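Local coordinates for protein inositol dehydrogenase (Lactobacillus casei, PDB 4N54) that probably oxidises scyllo-inositol with NAD as cofactor, through a Rossmann domain joined to a C-terminal domain that helps hold the substrate, at residues A[42-47]-A[74-79]; A[102-107]-A[130-135]; A[183-188]-A[226-231]. All blocks are in the same frame, centred on the assembly; numbering follows the deposited sequence.

Contact 1: residues A[42-47]-A[74-79]. With NAI (1,4-dihydronicotinamide adenine dinucleotide), chain E.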
loop_
_atom_site.group_PDB
_atom_site.type_symbol
_atom_site.label_atom_id
_atom_site.label_comp_id
_atom_site.label_asym_id
_atom_site.label_seq_id
_atom_site.Cartn_x
_atom_site.Cartn_y
_atom_site.Cartn_z
ATOM N N LEU A 42 23.006 32.813 12.492
ATOM C CA LEU A 42 21.991 33.261 13.414
ATOM C C LEU A 42 22.628 34.177 14.437
ATOM O O LEU A 42 23.160 33.729 15.435
ATOM C CB LEU A 42 21.335 32.084 14.098
ATOM C CG LEU A 42 20.136 32.412 14.967
ATOM C CD1 LEU A 42 18.971 32.905 14.139
ATOM C CD2 LEU A 42 19.759 31.194 15.755
ATOM N N GLN A 43 22.578 35.471 14.169
ATOM C CA GLN A 43 23.265 36.439 14.998
ATOM C C GLN A 43 22.435 36.823 16.210
ATOM O O GLN A 43 22.964 36.980 17.297
ATOM C CB GLN A 43 23.609 37.672 14.170
ATOM C CG GLN A 43 24.170 38.840 14.945
ATOM C CD GLN A 43 25.591 38.627 15.374
ATOM O OE1 GLN A 43 26.286 37.768 14.854
ATOM N NE2 GLN A 43 26.032 39.412 16.331
ATOM N N ALA A 44 21.134 36.953 16.027
ATOM C CA ALA A 44 20.303 37.501 17.076
ATOM C C ALA A 44 19.012 36.735 17.290
ATOM O O ALA A 44 18.509 36.102 16.381
ATOM C CB ALA A 44 20.007 38.947 16.778
ATOM N N ALA A 45 18.471 36.814 18.499
ATOM C CA ALA A 45 17.233 36.128 18.831
ATOM C C ALA A 45 16.405 36.895 19.848
ATOM O O ALA A 45 16.927 37.435 20.806
ATOM C CB ALA A 45 17.519 34.732 19.321
ATOM N N THR A 46 15.103 36.930 19.626
ATOM C CA THR A 46 14.195 37.672 20.473
ATOM C C THR A 46 13.124 36.735 21.000
ATOM O O THR A 46 12.613 35.907 20.261
ATOM C CB THR A 46 13.524 38.790 19.677
ATOM O OG1 THR A 46 14.511 39.689 19.178
ATOM C CG2 THR A 46 12.563 39.544 20.525
ATOM N N SER A 47 12.794 36.857 22.277
ATOM C CA SER A 47 11.744 36.057 22.873
ATOM C C SER A 47 11.328 36.590 24.220
ATOM O O SER A 47 12.114 37.181 24.934
ATOM C CB SER A 47 12.190 34.620 23.058
ATOM O OG SER A 47 11.192 33.896 23.726
ATOM N N GLN A 74 16.603 47.408 16.014
ATOM C CA GLN A 74 17.276 48.692 16.097
ATOM C C GLN A 74 18.746 48.524 16.417
ATOM O O GLN A 74 19.570 49.299 15.960
ATOM C CB GLN A 74 16.609 49.581 17.140
ATOM C CG GLN A 74 15.702 50.635 16.556
ATOM C CD GLN A 74 14.564 51.012 17.479
ATOM O OE1 GLN A 74 14.642 50.843 18.695
ATOM N NE2 GLN A 74 13.486 51.515 16.899
ATOM N N HIS A 75 19.065 47.495 17.188
ATOM C CA HIS A 75 20.366 47.412 17.821
ATOM C C HIS A 75 21.216 46.225 17.420
ATOM O O HIS A 75 22.381 46.167 17.791
ATOM C CB HIS A 75 20.201 47.401 19.337
ATOM C CG HIS A 75 19.490 48.596 19.876
ATOM N ND1 HIS A 75 18.251 48.519 20.465
ATOM C CD2 HIS A 75 19.841 49.901 19.909
ATOM C CE1 HIS A 75 17.870 49.724 20.844
ATOM N NE2 HIS A 75 18.814 50.582 20.512
ATOM N N ALA A 76 20.651 45.271 16.688
ATOM C CA ALA A 76 21.398 44.059 16.347
ATOM C C ALA A 76 22.176 44.173 15.058
ATOM O O ALA A 76 21.870 44.988 14.199
ATOM C CB ALA A 76 20.504 42.854 16.302
ATOM N N ASP A 77 23.190 43.337 14.945
ATOM C CA ASP A 77 24.049 43.323 13.785
ATOM C C ASP A 77 23.531 42.308 12.763
ATOM O O ASP A 77 24.139 41.267 12.548
ATOM C CB ASP A 77 25.468 42.983 14.228
ATOM C CG ASP A 77 26.461 43.069 13.114
ATOM O OD1 ASP A 77 26.197 43.783 12.139
ATOM O OD2 ASP A 77 27.513 42.418 13.208
ATOM N N ILE A 78 22.397 42.623 12.140
ATOM C CA ILE A 78 21.719 41.694 11.229
ATOM C C ILE A 78 21.300 42.318 9.900
ATOM O O ILE A 78 21.060 43.513 9.815
ATOM C CB ILE A 78 20.457 41.106 11.879
ATOM C CG1 ILE A 78 19.419 42.196 12.088
ATOM C CG2 ILE A 78 20.786 40.443 13.190
ATOM C CD1 ILE A 78 18.219 41.759 12.815
ATOM N N ASP A 79 21.194 41.486 8.871
ATOM C CA ASP A 79 20.708 41.909 7.567
ATOM C C ASP A 79 19.253 41.535 7.359
ATOM O O ASP A 79 18.565 42.130 6.552
ATOM C CB ASP A 79 21.516 41.254 6.456
ATOM C CG ASP A 79 22.998 41.367 6.665
ATOM O OD1 ASP A 79 23.542 42.464 6.439
ATOM O OD2 ASP A 79 23.621 40.354 7.039
HETATM P PA NAI E . 5.033 28.942 20.222
HETATM O O1A NAI E . 3.999 29.472 21.067
HETATM O O2A NAI E . 5.517 27.569 20.319
HETATM O O5B NAI E . 6.276 29.848 20.258
HETATM C C5B NAI E . 6.151 31.226 20.430
HETATM C C4B NAI E . 7.498 31.890 20.571
HETATM O O4B NAI E . 7.302 33.266 20.313
HETATM C C3B NAI E . 8.064 31.825 21.972
HETATM O O3B NAI E . 9.460 31.852 21.862
HETATM C C2B NAI E . 7.691 33.132 22.601
HETATM O O2B NAI E . 8.674 33.490 23.546
HETATM C C1B NAI E . 7.748 34.046 21.406
HETATM N N9A NAI E . 6.915 35.230 21.573
HETATM C C8A NAI E . 5.642 35.244 21.903
HETATM N N7A NAI E . 5.166 36.492 21.967
HETATM C C5A NAI E . 6.157 37.303 21.645
HETATM C C6A NAI E . 6.335 38.750 21.508
HETATM N N6A NAI E . 5.317 39.550 21.737
HETATM N N1A NAI E . 7.522 39.229 21.147
HETATM C C2A NAI E . 8.531 38.391 20.919
HETATM N N3A NAI E . 8.445 37.061 21.015
HETATM C C4A NAI E . 7.308 36.466 21.380
HETATM O O3 NAI E . 4.502 29.192 18.758
HETATM P PN NAI E . 4.881 28.354 17.499
HETATM O O1N NAI E . 4.129 27.129 17.519
HETATM O O2N NAI E . 6.310 28.321 17.347
HETATM O O5D NAI E . 4.311 29.263 16.358
HETATM C C5D NAI E . 5.044 30.322 15.783
HETATM C C4D NAI E . 4.493 30.806 14.452
HETATM O O4D NAI E . 4.828 29.880 13.454
HETATM C C3D NAI E . 2.994 30.968 14.434
HETATM O O3D NAI E . 2.670 32.123 13.703
HETATM C C2D NAI E . 2.537 29.733 13.716
HETATM O O2D NAI E . 1.334 29.938 13.007
HETATM C C1D NAI E . 3.699 29.403 12.807
HETATM N N1N NAI E . 3.910 27.988 12.646
HETATM C C2N NAI E . 4.024 27.543 11.430
HETATM C C3N NAI E . 4.233 26.226 11.142
HETATM C C7N NAI E . 4.326 25.799 9.721
HETATM O O7N NAI E . 4.056 24.692 9.445
HETATM N N7N NAI E . 4.692 26.609 8.769
HETATM C C4N NAI E . 4.345 25.223 12.253
HETATM C C5N NAI E . 4.219 25.851 13.546
HETATM C C6N NAI E . 4.011 27.197 13.688
#

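Contact 2: residues A[102-107]-A[130-135]. With NAI (1,4-dihydronicotinamide adenine dinucleotide), chain E.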
loop_
_atom_site.group_PDB
_atom_site.type_symbol
_atom_site.label_atom_id
_atom_site.label_comp_id
_atom_site.label_asym_id
_atom_site.label_seq_id
_atom_site.Cartn_x
_atom_site.Cartn_y
_atom_site.Cartn_z
ATOM N N LYS A 102 15.688 45.819 7.061
ATOM C CA LYS A 102 15.954 44.376 7.060
ATOM C C LYS A 102 15.043 43.583 6.125
ATOM O O LYS A 102 13.860 43.858 6.012
ATOM C CB LYS A 102 15.830 43.804 8.463
ATOM C CG LYS A 102 16.338 44.686 9.564
ATOM C CD LYS A 102 17.793 45.039 9.373
ATOM C CE LYS A 102 18.289 45.901 10.512
ATOM N NZ LYS A 102 19.723 46.197 10.373
ATOM N N HIS A 103 15.608 42.587 5.462
ATOM C CA HIS A 103 14.814 41.632 4.707
ATOM C C HIS A 103 13.956 40.797 5.656
ATOM O O HIS A 103 14.315 40.609 6.801
ATOM C CB HIS A 103 15.725 40.724 3.888
ATOM C CG HIS A 103 16.639 41.452 2.961
ATOM N ND1 HIS A 103 16.232 41.920 1.738
ATOM C CD2 HIS A 103 17.943 41.776 3.071
ATOM C CE1 HIS A 103 17.246 42.506 1.136
ATOM N NE2 HIS A 103 18.297 42.429 1.923
ATOM N N VAL A 104 12.830 40.293 5.175
ATOM C CA VAL A 104 11.876 39.640 6.057
ATOM C C VAL A 104 11.350 38.282 5.595
ATOM O O VAL A 104 10.901 38.127 4.468
ATOM C CB VAL A 104 10.675 40.539 6.312
ATOM C CG1 VAL A 104 9.578 39.775 6.998
ATOM C CG2 VAL A 104 11.084 41.725 7.146
ATOM N N PHE A 105 11.421 37.302 6.489
ATOM C CA PHE A 105 10.675 36.072 6.355
ATOM C C PHE A 105 9.653 36.078 7.468
ATOM O O PHE A 105 9.991 36.319 8.603
ATOM C CB PHE A 105 11.600 34.854 6.467
ATOM C CG PHE A 105 10.886 33.523 6.507
ATOM C CD1 PHE A 105 10.348 33.040 7.677
ATOM C CD2 PHE A 105 10.804 32.732 5.383
ATOM C CE1 PHE A 105 9.722 31.829 7.707
ATOM C CE2 PHE A 105 10.175 31.519 5.419
ATOM C CZ PHE A 105 9.638 31.069 6.574
ATOM N N SER A 106 8.398 35.833 7.130
ATOM C CA SER A 106 7.348 35.729 8.121
ATOM C C SER A 106 6.629 34.400 8.007
ATOM O O SER A 106 6.310 33.952 6.923
ATOM C CB SER A 106 6.341 36.857 7.959
ATOM O OG SER A 106 5.251 36.722 8.841
ATOM N N GLU A 107 6.356 33.785 9.146
ATOM C CA GLU A 107 5.541 32.599 9.160
ATOM C C GLU A 107 4.106 32.915 8.812
ATOM O O GLU A 107 3.686 34.055 8.846
ATOM C CB GLU A 107 5.591 31.897 10.510
ATOM C CG GLU A 107 6.642 30.839 10.629
ATOM C CD GLU A 107 6.551 29.788 9.549
ATOM O OE1 GLU A 107 5.445 29.507 9.066
ATOM O OE2 GLU A 107 7.602 29.255 9.181
ATOM N N LEU A 130 13.813 45.258 -0.617
ATOM C CA LEU A 130 13.972 44.252 0.423
ATOM C C LEU A 130 13.156 43.010 0.129
ATOM O O LEU A 130 12.101 43.088 -0.472
ATOM C CB LEU A 130 13.549 44.806 1.773
ATOM C CG LEU A 130 14.294 46.025 2.281
ATOM C CD1 LEU A 130 13.890 46.283 3.688
ATOM C CD2 LEU A 130 15.778 45.822 2.176
ATOM N N LYS A 131 13.648 41.863 0.577
ATOM C CA LYS A 131 12.985 40.589 0.322
ATOM C C LYS A 131 11.847 40.345 1.283
ATOM O O LYS A 131 12.004 40.496 2.483
ATOM C CB LYS A 131 13.981 39.437 0.408
ATOM C CG LYS A 131 15.022 39.428 -0.677
ATOM C CD LYS A 131 14.372 39.373 -2.038
ATOM C CE LYS A 131 15.370 39.664 -3.129
ATOM N NZ LYS A 131 14.777 40.417 -4.253
ATOM N N PHE A 132 10.693 39.988 0.744
ATOM C CA PHE A 132 9.607 39.499 1.566
ATOM C C PHE A 132 9.175 38.101 1.154
ATOM O O PHE A 132 8.741 37.880 0.036
ATOM C CB PHE A 132 8.405 40.432 1.552
ATOM C CG PHE A 132 7.288 39.965 2.418
ATOM C CD1 PHE A 132 7.375 40.068 3.789
ATOM C CD2 PHE A 132 6.161 39.407 1.874
ATOM C CE1 PHE A 132 6.378 39.636 4.577
ATOM C CE2 PHE A 132 5.157 38.973 2.677
ATOM C CZ PHE A 132 5.274 39.091 4.029
ATOM N N GLN A 133 9.293 37.169 2.091
ATOM C CA GLN A 133 8.897 35.795 1.863
ATOM C C GLN A 133 8.010 35.305 2.979
ATOM O O GLN A 133 8.340 35.422 4.139
ATOM C CB GLN A 133 10.121 34.894 1.730
ATOM C CG GLN A 133 9.824 33.481 1.335
ATOM C CD GLN A 133 11.075 32.704 1.084
ATOM O OE1 GLN A 133 12.049 33.238 0.596
ATOM N NE2 GLN A 133 11.064 31.437 1.438
ATOM N N LEU A 134 6.875 34.754 2.600
ATOM C CA LEU A 134 5.938 34.173 3.535
ATOM C C LEU A 134 6.119 32.656 3.600
ATOM O O LEU A 134 6.422 32.023 2.608
ATOM C CB LEU A 134 4.533 34.531 3.110
ATOM C CG LEU A 134 3.383 34.027 3.937
ATOM C CD1 LEU A 134 3.492 34.502 5.356
ATOM C CD2 LEU A 134 2.146 34.535 3.301
ATOM N N GLY A 135 5.911 32.091 4.783
ATOM C CA GLY A 135 6.310 30.731 5.081
ATOM C C GLY A 135 5.333 29.625 4.786
ATOM O O GLY A 135 5.089 28.772 5.621
HETATM P PA NAI E . 5.033 28.942 20.222
HETATM O O1A NAI E . 3.999 29.472 21.067
HETATM O O2A NAI E . 5.517 27.569 20.319
HETATM O O5B NAI E . 6.276 29.848 20.258
HETATM C C5B NAI E . 6.151 31.226 20.430
HETATM C C4B NAI E . 7.498 31.890 20.571
HETATM O O4B NAI E . 7.302 33.266 20.313
HETATM C C3B NAI E . 8.064 31.825 21.972
HETATM O O3B NAI E . 9.460 31.852 21.862
HETATM C C2B NAI E . 7.691 33.132 22.601
HETATM O O2B NAI E . 8.674 33.490 23.546
HETATM C C1B NAI E . 7.748 34.046 21.406
HETATM N N9A NAI E . 6.915 35.230 21.573
HETATM C C8A NAI E . 5.642 35.244 21.903
HETATM N N7A NAI E . 5.166 36.492 21.967
HETATM C C5A NAI E . 6.157 37.303 21.645
HETATM C C6A NAI E . 6.335 38.750 21.508
HETATM N N6A NAI E . 5.317 39.550 21.737
HETATM N N1A NAI E . 7.522 39.229 21.147
HETATM C C2A NAI E . 8.531 38.391 20.919
HETATM N N3A NAI E . 8.445 37.061 21.015
HETATM C C4A NAI E . 7.308 36.466 21.380
HETATM O O3 NAI E . 4.502 29.192 18.758
HETATM P PN NAI E . 4.881 28.354 17.499
HETATM O O1N NAI E . 4.129 27.129 17.519
HETATM O O2N NAI E . 6.310 28.321 17.347
HETATM O O5D NAI E . 4.311 29.263 16.358
HETATM C C5D NAI E . 5.044 30.322 15.783
HETATM C C4D NAI E . 4.493 30.806 14.452
HETATM O O4D NAI E . 4.828 29.880 13.454
HETATM C C3D NAI E . 2.994 30.968 14.434
HETATM O O3D NAI E . 2.670 32.123 13.703
HETATM C C2D NAI E . 2.537 29.733 13.716
HETATM O O2D NAI E . 1.334 29.938 13.007
HETATM C C1D NAI E . 3.699 29.403 12.807
HETATM N N1N NAI E . 3.910 27.988 12.646
HETATM C C2N NAI E . 4.024 27.543 11.430
HETATM C C3N NAI E . 4.233 26.226 11.142
HETATM C C7N NAI E . 4.326 25.799 9.721
HETATM O O7N NAI E . 4.056 24.692 9.445
HETATM N N7N NAI E . 4.692 26.609 8.769
HETATM C C4N NAI E . 4.345 25.223 12.253
HETATM C C5N NAI E . 4.219 25.851 13.546
HETATM C C6N NAI E . 4.011 27.197 13.688
#

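Contact 3: residues A[183-188]-A[226-231]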
loop_
_atom_site.group_PDB
_atom_site.type_symbol
_atom_site.label_atom_id
_atom_site.label_comp_id
_atom_site.label_asym_id
_atom_site.label_seq_id
_atom_site.Cartn_x
_atom_site.Cartn_y
_atom_site.Cartn_z
ATOM N N ALA A 183 -1.131 32.579 23.435
ATOM C CA ALA A 183 -1.374 33.666 22.510
ATOM C C ALA A 183 -2.488 33.291 21.549
ATOM O O ALA A 183 -2.869 32.139 21.460
ATOM C CB ALA A 183 -0.115 33.999 21.759
ATOM N N ASN A 184 -3.020 34.265 20.835
ATOM C CA ASN A 184 -4.100 33.968 19.919
ATOM C C ASN A 184 -3.594 33.342 18.633
ATOM O O ASN A 184 -2.739 33.892 17.960
ATOM C CB ASN A 184 -4.934 35.201 19.614
ATOM C CG ASN A 184 -6.171 34.873 18.816
ATOM O OD1 ASN A 184 -6.583 33.726 18.737
ATOM N ND2 ASN A 184 -6.766 35.881 18.218
ATOM N N SER A 185 -4.128 32.172 18.317
ATOM C CA SER A 185 -3.705 31.424 17.151
ATOM C C SER A 185 -4.494 31.838 15.924
ATOM O O SER A 185 -3.996 31.789 14.826
ATOM C CB SER A 185 -3.866 29.930 17.401
ATOM O OG SER A 185 -5.200 29.531 17.245
ATOM N N GLY A 186 -5.732 32.249 16.128
ATOM C CA GLY A 186 -6.589 32.643 15.037
ATOM C C GLY A 186 -7.631 31.590 14.761
ATOM O O GLY A 186 -8.514 31.781 13.944
ATOM N N GLY A 187 -7.518 30.466 15.457
ATOM C CA GLY A 187 -8.439 29.368 15.282
ATOM C C GLY A 187 -7.975 28.378 14.240
ATOM O O GLY A 187 -7.034 28.645 13.524
ATOM N N LEU A 188 -8.658 27.247 14.166
ATOM C CA LEU A 188 -8.286 26.132 13.309
ATOM C C LEU A 188 -8.077 26.519 11.854
ATOM O O LEU A 188 -7.153 26.051 11.201
ATOM C CB LEU A 188 -9.346 25.044 13.395
ATOM C CG LEU A 188 -9.143 23.711 12.684
ATOM C CD1 LEU A 188 -7.925 23.015 13.195
ATOM C CD2 LEU A 188 -10.347 22.858 12.858
ATOM N N ALA A 226 -10.518 26.210 25.853
ATOM C CA ALA A 226 -9.516 27.096 25.316
ATOM C C ALA A 226 -10.066 27.808 24.104
ATOM O O ALA A 226 -9.364 28.548 23.453
ATOM C CB ALA A 226 -8.289 26.329 24.966
ATOM N N GLY A 227 -11.328 27.570 23.810
ATOM C CA GLY A 227 -11.947 28.173 22.652
ATOM C C GLY A 227 -11.328 27.742 21.337
ATOM O O GLY A 227 -11.059 28.576 20.481
ATOM N N GLU A 228 -11.096 26.446 21.181
ATOM C CA GLU A 228 -10.535 25.937 19.948
ATOM C C GLU A 228 -11.383 24.834 19.383
ATOM O O GLU A 228 -11.986 24.081 20.112
ATOM C CB GLU A 228 -9.114 25.442 20.166
ATOM C CG GLU A 228 -8.112 26.533 20.401
ATOM C CD GLU A 228 -7.530 27.096 19.120
ATOM O OE1 GLU A 228 -7.902 26.634 18.040
ATOM O OE2 GLU A 228 -6.694 27.998 19.200
ATOM N N LEU A 229 -11.417 24.742 18.066
ATOM C CA LEU A 229 -12.129 23.679 17.399
ATOM C C LEU A 229 -11.263 22.433 17.255
ATOM O O LEU A 229 -10.097 22.508 16.909
ATOM C CB LEU A 229 -12.605 24.148 16.032
ATOM C CG LEU A 229 -13.544 23.259 15.239
ATOM C CD1 LEU A 229 -14.844 23.036 15.963
ATOM C CD2 LEU A 229 -13.799 23.859 13.888
ATOM N N GLU A 230 -11.865 21.291 17.524
ATOM C CA GLU A 230 -11.173 20.026 17.508
ATOM C C GLU A 230 -11.088 19.445 16.117
ATOM O O GLU A 230 -10.045 18.977 15.725
ATOM C CB GLU A 230 -11.885 19.049 18.434
ATOM C CG GLU A 230 -11.374 17.647 18.457
ATOM C CD GLU A 230 -12.143 16.809 19.436
ATOM O OE1 GLU A 230 -11.794 16.865 20.614
ATOM O OE2 GLU A 230 -13.095 16.132 19.041
ATOM N N THR A 231 -12.204 19.465 15.397
ATOM C CA THR A 231 -12.256 19.030 14.012
ATOM C C THR A 231 -13.239 19.851 13.181
ATOM O O THR A 231 -14.398 19.980 13.528
ATOM C CB THR A 231 -12.633 17.533 13.878
ATOM O OG1 THR A 231 -11.906 16.746 14.825
ATOM C CG2 THR A 231 -12.322 17.025 12.478
HETATM O O HOH W 1 -5.837 30.843 20.327
HETATM O O HOH W 2 -10.649 27.334 16.447
#

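Contact 1: residues A[42-47]-A[74-79]
Gln43 and Ala44, on strand 40-46 of the Rossmann domain's parallel sheet, pack against Ala76 to Ile78, the link that leads from helix 69-75 toward strand 80-83. The apolar part is a small cluster of methyl groups. Ala44 CB meets Ala76 CB at 4.0 Å, and its other neighbour is the CG2 branch of Ile78, which also touches Gln43 CB. Ile78 turns that branch to the strand because CG1 sits between its backbone N and carbonyl carbon (chi1 67°), which sets CG2 beside the N. Phe66 and Met72 also touch Ala44, so the cluster continues into the neighbouring strand 64-66 and the helix.

The amide of Gln43 finds its partners outside the two segments. Gln43 swings CG anti to its backbone N (chi1 172°) and bends at chi2, laying its CG methylene 3.4 Å from Asp77 O. Its amide plane stands 70° from the Asp77 carboxylate, with NE2 passing Asp77 CB at 4.2 Å. NE2 itself is hydrogen-bonded to the carboxylates of Glu63 and Glu64. A leucine at Gln43 would probably leave the Glu63 and Glu64 carboxylates without this amide donor. Asp77 centres an inverse gamma turn, its backbone closed by a weak bond from Ile78 N to Ala76 O.

At the far end of the strand the contact reaches the cofactor. Ser47, just past the strand, also bonds Glu52, which itself binds NAD(H); Ser47 OG lies 2.6 Å from ribose O2B in a hydrogen bond whose donor could be either hydroxyl.

Contact 2: residues A[102-107]-A[130-135]
His103 accepts the backbone N-H of Lys131 on ND1, with 2.8 Å between Lys131 N and His103 ND1, a nearly straight bond lying in the plane of the imidazole. It opens the pairing of strands 103-106 and 132-134, which run parallel, 8° apart. The backbone bonds follow: Val104 N to Lys131 O, Gln133 N to Val104 O at 3.0 Å, Ser106 N to Gln133 O, and a weak one from Gly135 N to Ser106 O.

Apolar and ring contacts flank these bonds. Leu130 CD2 sits over one face of the His103 ring in a CH-pi contact, 4.1 Å from the centroid. On the sheet face carrying Val104 and Phe132, Val104 CG1, anti to the backbone N (chi1 169°), meets the edge of the Phe132 ring at CD1, 3.9 Å away. On the other face Phe105 tilts its ring 67° from the Gln133 amide and brings CZ 3.7 Å from Gly135 CA.

Ligand contacts lie at the C-terminal ends. Glu107 OE1 accepts an almost straight hydrogen bond from nicotinamide N7N, 3.0 Å from OE1, while OE2 is held by His29. The whole is a beta-alpha-beta unit, with helix 114-126 connecting strand 103-106 to edge strand 132-134, in a Rossmann sheet that delivers a carboxylate to the nicotinamide.

Contact 3: residues A[183-188]-A[226-231]
Ser185 OG donates a hydrogen bond to Glu228 OE2 at 2.9 Å, joining the loop after helix 173-182 to the turn that follows helix 222-225. The carboxylate receives it on the syn lone pair, the side of its other oxygen. Ser185 reaches this position by placing OG between its backbone N and carbonyl carbon (chi1 79°), where the same oxygen also accepts Gly187 N in an ST turn. Just before it, Asn184 OD1 accepts Gly186 N in an Asx turn, the donor lying well above the amide plane, 65° out of it. The two turns overlap and fold the loop down to Gly187, the N-cap position of helix 188-191.

Glu228 follows Gly227, whose positive phi and two bonds back into the last helical turn make a Schellman motif. Its chain bends at chi2 (-87°), which curls the carboxylate toward the other loop; the side chain also packs on Phe176 and Ala180 of helix 173-182. One water accepts from Ser185 N and can donate to OE2, though other acceptors compete for its protons. A second donates to OE1 at 3.3 Å while accepting from Leu188 N and Leu229 N, so it ties the first turn of helix 188-191 to both the carboxylate and the opposing backbone.

Beyond the polar end, Leu188 and Leu229 both carry CG anti to the backbone N and cross obliquely, their CD2 methyls meeting at 3.7 Å. The buried carboxylate, with no cationic partner in either loop, is met by hydroxyl and water hydrogen bonds that probably help stabilise its charge.

Contacts 1 and 2 belong to one parallel Rossmann sheet and both reach NAD(H), contact 1 at the adenosine ribose and contact 2 at the nicotinamide. They touch: Ile78 O is probably hydrogen-bonded to Lys102 NZ, and Asp79 O to His103 N. Contact 1 is a buried strand-to-loop packing of methyls with Asp77 exposed at its border, whereas contact 2, only partly buried, is a backbone-bonded strand pair at the sheet edge. Contact 3 stands apart in the C-terminal domain, about 10 Å from contact 2 between nearest atoms. Also buried, it joins two loops through a carboxylate, a hydroxyl and waters instead of strand pairing.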